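Local coordinates for periplasmic binding protein (PDB 4LJS) that probably binds a small ligand in the periplasm for an ABC-type importer, in the manner of the periplasmic binding proteins that serve iron-complex and vitamin B12 uptake, at residues I297-L300 and D301-I305; H285-L289 and L290-S294; F128-R132 and L133-Y137; E101-M105 and M106-L110. All blocks are in the same frame, centred on the assembly; numbering follows the deposited sequence. Where two conformers were deposited one is given.

In the fold
Interactions 1 and 2 lie near the centre of the chain, interactions 3 and 4 about 25 Å from it. The first two adjoin: the loop after strand 284-288 meets the start of helix 299-310, where Ser302 OG lies 2.6 Å from Ala291 O. Interaction 1 is the most buried and joins a salt bridge to backbone bonds of a helix. Interaction 2 is a turn with apolar packing and an exposed tyrosine. Interactions 3 and 4 are both helix ends with exposed residues, and serve neighbouring strands of the four-stranded parallel sheet. There Asn135 N approaches Asp109 O at 2.9 Å. Interaction 3 adds a water bridge, while interaction 4 has an exposed lysine.

Interaction 1: residues I297-L300 and D301-I305; sequences IRLL and DSIDI. Unlike the reference sequence in segment 301-305: Ser302 (reference Gly).
The guanidinium of Arg298 meets the carboxylate of Asp301 at its edge, with OD1 close to the guanidinium plane. The two planes are turned 58° apart, and NE reaches OD1 from above the carboxylate plane. This is an i to i+3 salt bridge across the start of helix 299-310, from the 3-10 segment holding Arg298 to the first turn. Arg298 NE to Asp301 OD1 is 2.7 Å and nearly straight, at 171°. A second bond, from NH2 to OD2, is long and weak. The arginine chain bends at chi2 and chi3, which curls its head round toward Asp301. Glu56 pairs with Arg298 NH1, and Arg80 pairs with Asp301 OD1, so the buried charges form a network. A methionine in place of Arg298 would probably leave Asp301 without its positive mate in this turn and Glu56 without this partner. Leu299 CG packs against Ile303 CD1 at 4.1 Å, and the pair lies against helices 151-164 and 168-188. Ile303 N bonds to Leu299 O at 3.0 Å. Ser302, a glycine in the reference sequence, bonds through its hydroxyl to Ala291 O. Ser302 OG also lies 2.9 Å from Leu299 O.

Interaction 2: residues H285-L289 and L290-S294; sequences HFLPL and LAVYS
Leu287 and Val292 pack tightly where strand 284-288 gives way to a turn. Val292 CG1 sits against the branched end of Leu287, 3.8 Å from CD2 and about as close to CG and CD1. Val292 holds CG1 anti to its carbonyl carbon (chi1 -62°), which aims that methyl at the leucine. Pro288 adds to the packed side: its CG lies 4.0 Å from Ala291 CB. An alanine at Val292 would probably open a gap beside the end of Leu287. The backbone closes the turn. Ala291 N bonds to Pro288 O at 2.9 Å, and Val292 N to Leu289 O at 2.9 Å, each donor standing above the carbonyl plane. Tyr293 N adds a weak bond to Leu289 O. The looser side is that of Leu289 and Tyr293, which lie alongside and point the same way. Leu289 CD1 touches Tyr293 CB at 3.7 Å, while the exposed ring leads off toward a bound glycerol, probably from the crystallisation liquor. Behind the packed side runs helix 299-310, whose Ser302 and Ile305 touch Leu287. Strand 247-252 pairs in parallel with strand 284-288, and helix 52-60 meets Leu290.

Interaction 3: residues F128-R132 and L133-Y137; sequences FWQAR and LANVY
Trp129 O receives two backbone donors from opposite faces of its carbonyl plane, Arg132 N and Ala134 N, each at 2.9 Å. Leu133 N turns back to Gln130 O in a weaker bond of 3.2 Å, closing a type I turn from Gln130 to Leu133. Leu133 takes a positive phi of 58°, which lets the chain reverse after the helix. The indole of Trp129 meets the new strand. Val136 CG2 lies 3.8 Å from Trp129 CD1 and almost as near to CB, and the two side chains cross at about a right angle. Ala134 CB approaches the benzene half of the indole at CE3. Phe128 CD1 stands over the centre of one indole face. Trp129 NE1 is bonded to Leu123 O, which restrains the rotation of the ring. The bonds of Ala134 N to Trp129 O and Leu133 N to Gln130 O, with the positive phi of Leu133, make a Schellman motif that ends helix 126-130. It carries the chain into strand 135-138 of a beta-alpha-beta unit begun by strand 110-113. The indole also lies against Val103, Leu104 and Pro108, so it packs this helix against helix 100-106 and the loop after it. On another side of the turn the contact is polar. Gln130, extended beyond CG, donates from NE2 to a water at 2.9 Å. The same water donates to Asn135 OD1 and accepts from Val136 N, each at 3.0 Å, bridging the last turn of the helix to the strand. Gln130 CA adds a CA-H...O contact to Ala134 O at 3.4 Å.

Interaction 4: residues E101-M105 and M106-L110; sequences ESVLM and MKPDL
Met106, a selenomethionine, folds back over Ser102 and Val103 in the last turn of helix 100-106. Its CB touches Val103 O at 3.5 Å. CG then passes 3.4 Å from Ser102 O. SE continues past Ser102 O at 4.1 Å, and the terminal CE stays near that oxygen and close to Ser102 CB. Met106 has CG anti to the carbonyl carbon (chi1 -69°) and its chain extended beyond, which keeps the tail by the carbonyl of Ser102. The backbone of the same residue is held as well: Met106 N bonds to Ser102 O at 3.2 Å and weakly to Val103 O. Lys107 N bonds to Leu104 O at 3.1 Å. Lys107 then leaves the helix with a positive phi of 53°, ending it, and its side chain runs out on the exposed side. Pro108 follows and is buried. Its CD rests 3.3 Å from Val103 O, and its CG meets Val103 CG1 at 4.0 Å, crossing at about a right angle. Val103, Met106 and Pro108 all touch Val48 of strand 47-50. Leu104 lies against Phe128 of helix 126-130, and the chain goes on into strand 110-113.

Interaction 1: residues I297-L300 and D301-I305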
loop_
_atom_site.group_PDB
_atom_site.type_symbol
_atom_site.label_atom_id
_atom_site.label_comp_id
_atom_site.label_asym_id
_atom_site.label_seq_id
_atom_site.Cartn_x
_atom_site.Cartn_y
_atom_site.Cartn_z
ATOM N N ILE A 297 -1.094 -5.678 -0.927
ATOM C CA ILE A 297 -0.110 -6.598 -1.501
ATOM C C ILE A 297 1.183 -5.923 -1.993
ATOM O O ILE A 297 2.227 -6.567 -2.045
ATOM C CB ILE A 297 -0.743 -7.474 -2.632
ATOM C CG1 ILE A 297 0.117 -8.704 -2.924
ATOM C CG2 ILE A 297 -0.982 -6.655 -3.895
ATOM C CD1 ILE A 297 0.368 -9.583 -1.720
ATOM N N ARG A 298 1.125 -4.628 -2.320
ATOM C CA ARG A 298 2.298 -3.923 -2.854
ATOM C C ARG A 298 3.350 -3.606 -1.777
ATOM O O ARG A 298 4.414 -3.037 -2.063
ATOM C CB ARG A 298 1.898 -2.649 -3.617
ATOM C CG ARG A 298 1.001 -2.892 -4.837
ATOM C CD ARG A 298 1.651 -3.861 -5.824
ATOM N NE ARG A 298 2.886 -3.318 -6.383
ATOM C CZ ARG A 298 2.940 -2.502 -7.431
ATOM N NH1 ARG A 298 1.821 -2.123 -8.057
ATOM N NH2 ARG A 298 4.118 -2.066 -7.859
ATOM N N LEU A 299 3.052 -3.976 -0.540
ATOM C CA LEU A 299 4.043 -3.924 0.531
ATOM C C LEU A 299 5.308 -4.726 0.160
ATOM O O LEU A 299 6.406 -4.418 0.619
ATOM C CB LEU A 299 3.440 -4.456 1.835
ATOM C CG LEU A 299 4.368 -4.507 3.053
ATOM C CD1 LEU A 299 5.044 -3.156 3.290
ATOM C CD2 LEU A 299 3.610 -4.941 4.282
ATOM N N LEU A 300 5.144 -5.751 -0.674
ATOM C CA LEU A 300 6.282 -6.533 -1.149
ATOM C C LEU A 300 7.311 -5.673 -1.886
ATOM O O LEU A 300 8.518 -5.868 -1.722
ATOM C CB LEU A 300 5.813 -7.684 -2.046
ATOM C CG LEU A 300 6.921 -8.600 -2.579
ATOM C CD1 LEU A 300 7.753 -9.192 -1.429
ATOM C CD2 LEU A 300 6.355 -9.703 -3.476
ATOM N N ASP A 301 6.832 -4.725 -2.689
ATOM C CA ASP A 301 7.715 -3.827 -3.438
ATOM C C ASP A 301 8.566 -2.965 -2.498
ATOM O O ASP A 301 9.767 -2.777 -2.722
ATOM C CB ASP A 301 6.907 -2.919 -4.380
ATOM C CG ASP A 301 6.240 -3.681 -5.512
ATOM O OD1 ASP A 301 5.158 -4.262 -5.291
ATOM O OD2 ASP A 301 6.788 -3.686 -6.632
ATOM N N SER A 302 7.941 -2.430 -1.452
ATOM C CA SER A 302 8.669 -1.581 -0.515
ATOM C C SER A 302 9.648 -2.364 0.354
ATOM O O SER A 302 10.753 -1.885 0.614
ATOM C CB SER A 302 7.727 -0.748 0.348
ATOM O OG SER A 302 6.716 -1.525 0.956
ATOM N N ILE A 303 9.250 -3.558 0.793
ATOM C CA ILE A 303 10.164 -4.448 1.510
ATOM C C ILE A 303 11.445 -4.666 0.705
ATOM O O ILE A 303 12.551 -4.536 1.228
ATOM C CB ILE A 303 9.528 -5.822 1.804
ATOM C CG1 ILE A 303 8.480 -5.711 2.911
ATOM C CG2 ILE A 303 10.592 -6.819 2.240
ATOM C CD1 ILE A 303 7.636 -6.966 3.055
ATOM N N ASP A 304 11.287 -4.981 -0.575
ATOM C CA ASP A 304 12.425 -5.200 -1.467
ATOM C C ASP A 304 13.303 -3.967 -1.654
ATOM O O ASP A 304 14.531 -4.052 -1.572
ATOM C CB ASP A 304 11.956 -5.720 -2.828
ATOM C CG ASP A 304 11.502 -7.172 -2.770
ATOM O OD1 ASP A 304 11.753 -7.837 -1.741
ATOM O OD2 ASP A 304 10.900 -7.652 -3.752
ATOM N N ILE A 305 12.678 -2.822 -1.904
ATOM C CA ILE A 305 13.430 -1.591 -2.105
ATOM C C ILE A 305 14.165 -1.176 -0.833
ATOM O O ILE A 305 15.352 -0.839 -0.868
ATOM C CB ILE A 305 12.528 -0.447 -2.599
ATOM C CG1 ILE A 305 12.009 -0.780 -4.003
ATOM C CG2 ILE A 305 13.284 0.887 -2.579
ATOM C CD1 ILE A 305 11.043 0.233 -4.573
#

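Interaction 2: residues H285-L289 and L290-S294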
loop_
_atom_site.group_PDB
_atom_site.type_symbol
_atom_site.label_atom_id
_atom_site.label_comp_id
_atom_site.label_asym_id
_atom_site.label_seq_id
_atom_site.Cartn_x
_atom_site.Cartn_y
_atom_site.Cartn_z
ATOM N N HIS A 285 17.536 6.425 -3.155
ATOM C CA HIS A 285 16.699 5.585 -3.999
ATOM C C HIS A 285 15.238 6.003 -3.974
ATOM O O HIS A 285 14.732 6.479 -2.953
ATOM C CB HIS A 285 16.813 4.125 -3.557
ATOM C CG HIS A 285 18.210 3.709 -3.221
ATOM N ND1 HIS A 285 19.122 3.318 -4.179
ATOM C CD2 HIS A 285 18.854 3.623 -2.031
ATOM C CE1 HIS A 285 20.265 3.010 -3.594
ATOM N NE2 HIS A 285 20.129 3.188 -2.291
ATOM N N PHE A 286 14.568 5.805 -5.107
ATOM C CA PHE A 286 13.138 6.058 -5.218
ATOM C C PHE A 286 12.345 4.990 -4.472
ATOM O O PHE A 286 12.689 3.811 -4.509
ATOM C CB PHE A 286 12.717 6.064 -6.690
ATOM C CG PHE A 286 13.053 7.337 -7.413
ATOM C CD1 PHE A 286 12.669 8.566 -6.897
ATOM C CD2 PHE A 286 13.752 7.306 -8.614
ATOM C CE1 PHE A 286 12.965 9.746 -7.569
ATOM C CE2 PHE A 286 14.055 8.480 -9.291
ATOM C CZ PHE A 286 13.663 9.704 -8.765
ATOM N N LEU A 287 11.282 5.413 -3.797
ATOM C CA LEU A 287 10.389 4.494 -3.104
ATOM C C LEU A 287 8.947 4.915 -3.395
ATOM O O LEU A 287 8.496 5.967 -2.937
ATOM C CB LEU A 287 10.681 4.506 -1.599
ATOM C CG LEU A 287 9.859 3.617 -0.654
ATOM C CD1 LEU A 287 9.916 2.149 -1.056
ATOM C CD2 LEU A 287 10.335 3.794 0.791
ATOM N N PRO A 288 8.224 4.109 -4.186
ATOM C CA PRO A 288 6.861 4.498 -4.567
ATOM C C PRO A 288 5.919 4.566 -3.368
ATOM O O PRO A 288 5.885 3.649 -2.542
ATOM C CB PRO A 288 6.430 3.399 -5.552
ATOM C CG PRO A 288 7.376 2.259 -5.320
ATOM C CD PRO A 288 8.661 2.866 -4.843
ATOM N N LEU A 289 5.183 5.674 -3.280
ATOM C CA LEU A 289 4.184 5.885 -2.244
ATOM C C LEU A 289 3.176 4.740 -2.214
ATOM O O LEU A 289 2.775 4.279 -1.141
ATOM C CB LEU A 289 3.464 7.223 -2.470
ATOM C CG LEU A 289 2.496 7.709 -1.387
ATOM C CD1 LEU A 289 3.194 7.809 -0.033
ATOM C CD2 LEU A 289 1.890 9.058 -1.769
ATOM N N LEU A 290 2.789 4.262 -3.394
ATOM C CA LEU A 290 1.811 3.174 -3.487
ATOM C C LEU A 290 2.295 1.882 -2.813
ATOM O O LEU A 290 1.516 0.954 -2.609
ATOM C CB LEU A 290 1.398 2.919 -4.954
ATOM C CG LEU A 290 2.426 2.437 -5.997
ATOM C CD1 LEU A 290 2.737 0.951 -5.850
ATOM C CD2 LEU A 290 1.954 2.728 -7.434
ATOM N N ALA A 291 3.581 1.825 -2.478
ATOM C CA ALA A 291 4.145 0.658 -1.808
ATOM C C ALA A 291 4.325 0.879 -0.311
ATOM O O ALA A 291 4.630 -0.059 0.417
ATOM C CB ALA A 291 5.472 0.274 -2.436
ATOM N N VAL A 292 4.148 2.113 0.154
ATOM C CA VAL A 292 4.402 2.413 1.565
ATOM C C VAL A 292 3.282 3.196 2.239
ATOM O O VAL A 292 3.419 3.630 3.382
ATOM C CB VAL A 292 5.727 3.179 1.777
ATOM C CG1 VAL A 292 6.906 2.340 1.325
ATOM C CG2 VAL A 292 5.709 4.500 1.043
ATOM N N TYR A 293 2.174 3.381 1.537
ATOM C CA TYR A 293 1.020 4.024 2.145
ATOM C C TYR A 293 -0.230 3.210 1.794
ATOM O O TYR A 293 -0.638 3.181 0.634
ATOM C CB TYR A 293 0.914 5.477 1.673
ATOM C CG TYR A 293 -0.186 6.259 2.349
ATOM C CD1 TYR A 293 -1.493 6.186 1.889
ATOM C CD2 TYR A 293 0.078 7.064 3.453
ATOM C CE1 TYR A 293 -2.511 6.890 2.505
ATOM C CE2 TYR A 293 -0.937 7.781 4.075
ATOM C CZ TYR A 293 -2.232 7.687 3.593
ATOM O OH TYR A 293 -3.262 8.381 4.193
ATOM N N SER A 294 -0.815 2.549 2.798
ATOM C CA SER A 294 -1.879 1.547 2.603
ATOM C C SER A 294 -1.685 0.685 1.361
ATOM O O SER A 294 -2.551 0.651 0.507
ATOM C CB SER A 294 -3.249 2.221 2.489
ATOM O OG SER A 294 -3.589 2.912 3.669
#

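Interaction 3: residues F128-R132 and L133-Y137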
loop_
_atom_site.group_PDB
_atom_site.type_symbol
_atom_site.label_atom_id
_atom_site.label_comp_id
_atom_site.label_asym_id
_atom_site.label_seq_id
_atom_site.Cartn_x
_atom_site.Cartn_y
_atom_site.Cartn_z
ATOM N N PHE A 128 -25.741 1.623 5.294
ATOM C CA PHE A 128 -26.497 1.852 4.075
ATOM C C PHE A 128 -26.449 0.618 3.180
ATOM O O PHE A 128 -27.477 0.151 2.692
ATOM C CB PHE A 128 -25.934 3.073 3.342
ATOM C CG PHE A 128 -26.531 3.304 1.988
ATOM C CD1 PHE A 128 -25.971 2.721 0.856
ATOM C CD2 PHE A 128 -27.634 4.128 1.834
ATOM C CE1 PHE A 128 -26.519 2.943 -0.407
ATOM C CE2 PHE A 128 -28.184 4.352 0.574
ATOM C CZ PHE A 128 -27.617 3.756 -0.550
ATOM N N TRP A 129 -25.248 0.094 2.974
ATOM C CA TRP A 129 -25.046 -1.040 2.082
ATOM C C TRP A 129 -25.573 -2.348 2.655
ATOM O O TRP A 129 -26.012 -3.224 1.910
ATOM C CB TRP A 129 -23.566 -1.166 1.710
ATOM C CG TRP A 129 -23.155 -0.081 0.774
ATOM C CD1 TRP A 129 -22.344 0.982 1.050
ATOM C CD2 TRP A 129 -23.575 0.073 -0.589
ATOM N NE1 TRP A 129 -22.225 1.786 -0.061
ATOM C CE2 TRP A 129 -22.968 1.249 -1.082
ATOM C CE3 TRP A 129 -24.400 -0.673 -1.443
ATOM C CZ2 TRP A 129 -23.158 1.698 -2.390
ATOM C CZ3 TRP A 129 -24.593 -0.229 -2.744
ATOM C CH2 TRP A 129 -23.968 0.949 -3.208
ATOM N N GLN A 130 -25.534 -2.477 3.977
ATOM C CA GLN A 130 -26.036 -3.683 4.617
ATOM C C GLN A 130 -27.547 -3.794 4.431
ATOM O O GLN A 130 -28.107 -4.889 4.416
ATOM C CB GLN A 130 -25.632 -3.732 6.093
ATOM C CG GLN A 130 -24.175 -4.161 6.291
ATOM C CD GLN A 130 -23.639 -3.865 7.682
ATOM O OE1 GLN A 130 -24.322 -3.262 8.507
ATOM N NE2 GLN A 130 -22.407 -4.290 7.945
ATOM N N ALA A 131 -28.203 -2.652 4.257
ATOM C CA ALA A 131 -29.634 -2.650 4.003
ATOM C C ALA A 131 -29.904 -3.051 2.553
ATOM O O ALA A 131 -31.020 -3.426 2.199
ATOM C CB ALA A 131 -30.216 -1.280 4.297
ATOM N N ARG A 132 -28.870 -2.964 1.719
ATOM C CA ARG A 132 -28.971 -3.369 0.323
ATOM C C ARG A 132 -28.356 -4.752 0.123
ATOM O O ARG A 132 -28.059 -5.147 -1.000
ATOM C CB ARG A 132 -28.291 -2.335 -0.582
ATOM C CG ARG A 132 -28.807 -0.915 -0.361
ATOM C CD ARG A 132 -28.283 0.082 -1.400
ATOM N NE ARG A 132 -28.724 -0.199 -2.773
ATOM C CZ ARG A 132 -29.958 0.005 -3.234
ATOM N NH1 ARG A 132 -30.908 0.475 -2.432
ATOM N NH2 ARG A 132 -30.254 -0.274 -4.504
ATOM N N LEU A 133 -28.177 -5.477 1.226
ATOM C CA LEU A 133 -27.560 -6.808 1.220
ATOM C C LEU A 133 -26.146 -6.857 0.627
ATOM O O LEU A 133 -25.772 -7.819 -0.046
ATOM C CB LEU A 133 -28.467 -7.834 0.541
ATOM C CG LEU A 133 -29.736 -8.129 1.342
ATOM C CD1 LEU A 133 -30.533 -9.206 0.669
ATOM C CD2 LEU A 133 -29.377 -8.536 2.766
ATOM N N ALA A 134 -25.367 -5.814 0.889
ATOM C CA ALA A 134 -23.967 -5.794 0.501
ATOM C C ALA A 134 -23.114 -5.589 1.741
ATOM O O ALA A 134 -23.602 -5.143 2.783
ATOM C CB ALA A 134 -23.699 -4.689 -0.504
ATOM N N ASN A 135 -21.839 -5.925 1.620
ATOM C CA ASN A 135 -20.887 -5.705 2.696
ATOM C C ASN A 135 -19.877 -4.625 2.350
ATOM O O ASN A 135 -19.675 -4.296 1.176
ATOM C CB ASN A 135 -20.178 -7.011 3.036
ATOM C CG ASN A 135 -21.063 -7.942 3.814
ATOM O OD1 ASN A 135 -21.604 -7.559 4.851
ATOM N ND2 ASN A 135 -21.252 -9.155 3.308
ATOM N N VAL A 136 -19.251 -4.073 3.383
ATOM C CA VAL A 136 -18.210 -3.058 3.218
ATOM C C VAL A 136 -16.973 -3.485 4.010
ATOM O O VAL A 136 -17.083 -3.925 5.154
ATOM C CB VAL A 136 -18.692 -1.679 3.718
ATOM C CG1 VAL A 136 -17.544 -0.661 3.734
ATOM C CG2 VAL A 136 -19.859 -1.181 2.865
ATOM N N TYR A 137 -15.805 -3.395 3.384
ATOM C CA TYR A 137 -14.554 -3.623 4.089
ATOM C C TYR A 137 -13.654 -2.407 3.932
ATOM O O TYR A 137 -13.446 -1.918 2.822
ATOM C CB TYR A 137 -13.839 -4.889 3.604
ATOM C CG TYR A 137 -12.563 -5.142 4.369
ATOM C CD1 TYR A 137 -12.602 -5.660 5.659
ATOM C CD2 TYR A 137 -11.320 -4.839 3.821
ATOM C CE1 TYR A 137 -11.442 -5.886 6.382
ATOM C CE2 TYR A 137 -10.141 -5.062 4.543
ATOM C CZ TYR A 137 -10.214 -5.584 5.822
ATOM O OH TYR A 137 -9.063 -5.808 6.554
HETATM O O HOH W 1 -20.444 -5.042 6.010
#

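Interaction 4: residues E101-M105 and M106-L110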
loop_
_atom_site.group_PDB
_atom_site.type_symbol
_atom_site.label_atom_id
_atom_site.label_comp_id
_atom_site.label_asym_id
_atom_site.label_seq_id
_atom_site.Cartn_x
_atom_site.Cartn_y
_atom_site.Cartn_z
ATOM N N GLU A 101 -24.357 7.319 -7.367
ATOM C CA GLU A 101 -25.340 6.951 -8.378
ATOM C C GLU A 101 -24.814 5.848 -9.311
ATOM O O GLU A 101 -25.524 4.885 -9.596
ATOM C CB GLU A 101 -25.794 8.183 -9.165
ATOM C CG GLU A 101 -27.278 8.237 -9.375
ATOM C CD GLU A 101 -27.746 9.526 -10.034
ATOM O OE1 GLU A 101 -28.028 10.505 -9.300
ATOM O OE2 GLU A 101 -27.845 9.550 -11.281
ATOM N N SER A 102 -23.569 5.975 -9.759
ATOM C CA SER A 102 -22.951 4.946 -10.613
ATOM C C SER A 102 -22.750 3.618 -9.872
ATOM O O SER A 102 -22.995 2.546 -10.421
ATOM C CB SER A 102 -21.596 5.417 -11.159
ATOM O OG SER A 102 -21.702 6.681 -11.787
ATOM N N VAL A 103 -22.285 3.692 -8.629
ATOM C CA VAL A 103 -22.061 2.479 -7.842
ATOM C C VAL A 103 -23.366 1.742 -7.494
ATOM O O VAL A 103 -23.397 0.512 -7.483
ATOM C CB VAL A 103 -21.209 2.760 -6.602
ATOM C CG1 VAL A 103 -21.115 1.523 -5.717
ATOM C CG2 VAL A 103 -19.811 3.199 -7.032
ATOM N N LEU A 104 -24.442 2.488 -7.243
ATOM C CA LEU A 104 -25.758 1.881 -7.073
ATOM C C LEU A 104 -26.147 1.049 -8.306
ATOM O O LEU A 104 -26.623 -0.075 -8.174
ATOM C CB LEU A 104 -26.825 2.946 -6.777
ATOM C CG LEU A 104 -26.855 3.480 -5.332
ATOM C CD1 LEU A 104 -27.729 4.730 -5.205
ATOM C CD2 LEU A 104 -27.320 2.404 -4.359
HETATM N N MSE A 105 -25.927 1.614 -9.490
HETATM C CA MSE A 105 -26.249 0.951 -10.754
HETATM C C MSE A 105 -25.498 -0.370 -10.918
HETATM O O MSE A 105 -26.011 -1.316 -11.516
HETATM C CB MSE A 105 -25.956 1.883 -11.942
HETATM C CG MSE A 105 -26.011 1.222 -13.325
HETATM SE SE MSE A 105 -24.316 0.428 -13.930
HETATM C CE MSE A 105 -23.214 2.046 -13.932
HETATM N N MSE A 106 -24.284 -0.422 -10.378
HETATM C CA MSE A 106 -23.429 -1.597 -10.493
HETATM C C MSE A 106 -23.883 -2.740 -9.598
HETATM O O MSE A 106 -23.520 -3.893 -9.836
HETATM C CB MSE A 106 -21.995 -1.230 -10.115
HETATM C CG MSE A 106 -21.315 -0.319 -11.094
HETATM SE SE MSE A 106 -19.582 0.245 -10.422
HETATM C CE MSE A 106 -19.320 1.733 -11.663
ATOM N N LYS A 107 -24.635 -2.402 -8.550
ATOM C CA LYS A 107 -25.144 -3.378 -7.585
ATOM C C LYS A 107 -24.044 -4.264 -7.008
ATOM O O LYS A 107 -24.026 -5.476 -7.242
ATOM C CB LYS A 107 -26.252 -4.241 -8.214
ATOM C CG LYS A 107 -27.499 -3.456 -8.563
ATOM C CD LYS A 107 -28.629 -4.355 -9.046
ATOM C CE LYS A 107 -29.129 -5.270 -7.941
ATOM N NZ LYS A 107 -30.478 -5.811 -8.277
ATOM N N PRO A 108 -23.116 -3.663 -6.258
ATOM C CA PRO A 108 -22.050 -4.477 -5.675
ATOM C C PRO A 108 -22.595 -5.323 -4.528
ATOM O O PRO A 108 -23.631 -4.981 -3.948
ATOM C CB PRO A 108 -21.094 -3.428 -5.116
ATOM C CG PRO A 108 -22.006 -2.293 -4.724
ATOM C CD PRO A 108 -23.048 -2.257 -5.810
ATOM N N ASP A 109 -21.914 -6.416 -4.209
ATOM C CA ASP A 109 -22.234 -7.148 -2.997
ATOM C C ASP A 109 -21.094 -6.998 -1.979
ATOM O O ASP A 109 -21.227 -7.371 -0.819
ATOM C CB ASP A 109 -22.617 -8.622 -3.283
ATOM C CG ASP A 109 -21.519 -9.409 -3.989
ATOM O OD1 ASP A 109 -20.406 -8.874 -4.190
ATOM O OD2 ASP A 109 -21.777 -10.585 -4.333
ATOM N N LEU A 110 -19.980 -6.429 -2.425
ATOM C CA LEU A 110 -18.902 -6.031 -1.527
ATOM C C LEU A 110 -18.255 -4.761 -2.050
ATOM O O LEU A 110 -17.946 -4.655 -3.244
ATOM C CB LEU A 110 -17.849 -7.140 -1.381
ATOM C CG LEU A 110 -16.540 -6.749 -0.672
ATOM C CD1 LEU A 110 -16.741 -6.362 0.802
ATOM C CD2 LEU A 110 -15.485 -7.844 -0.794
#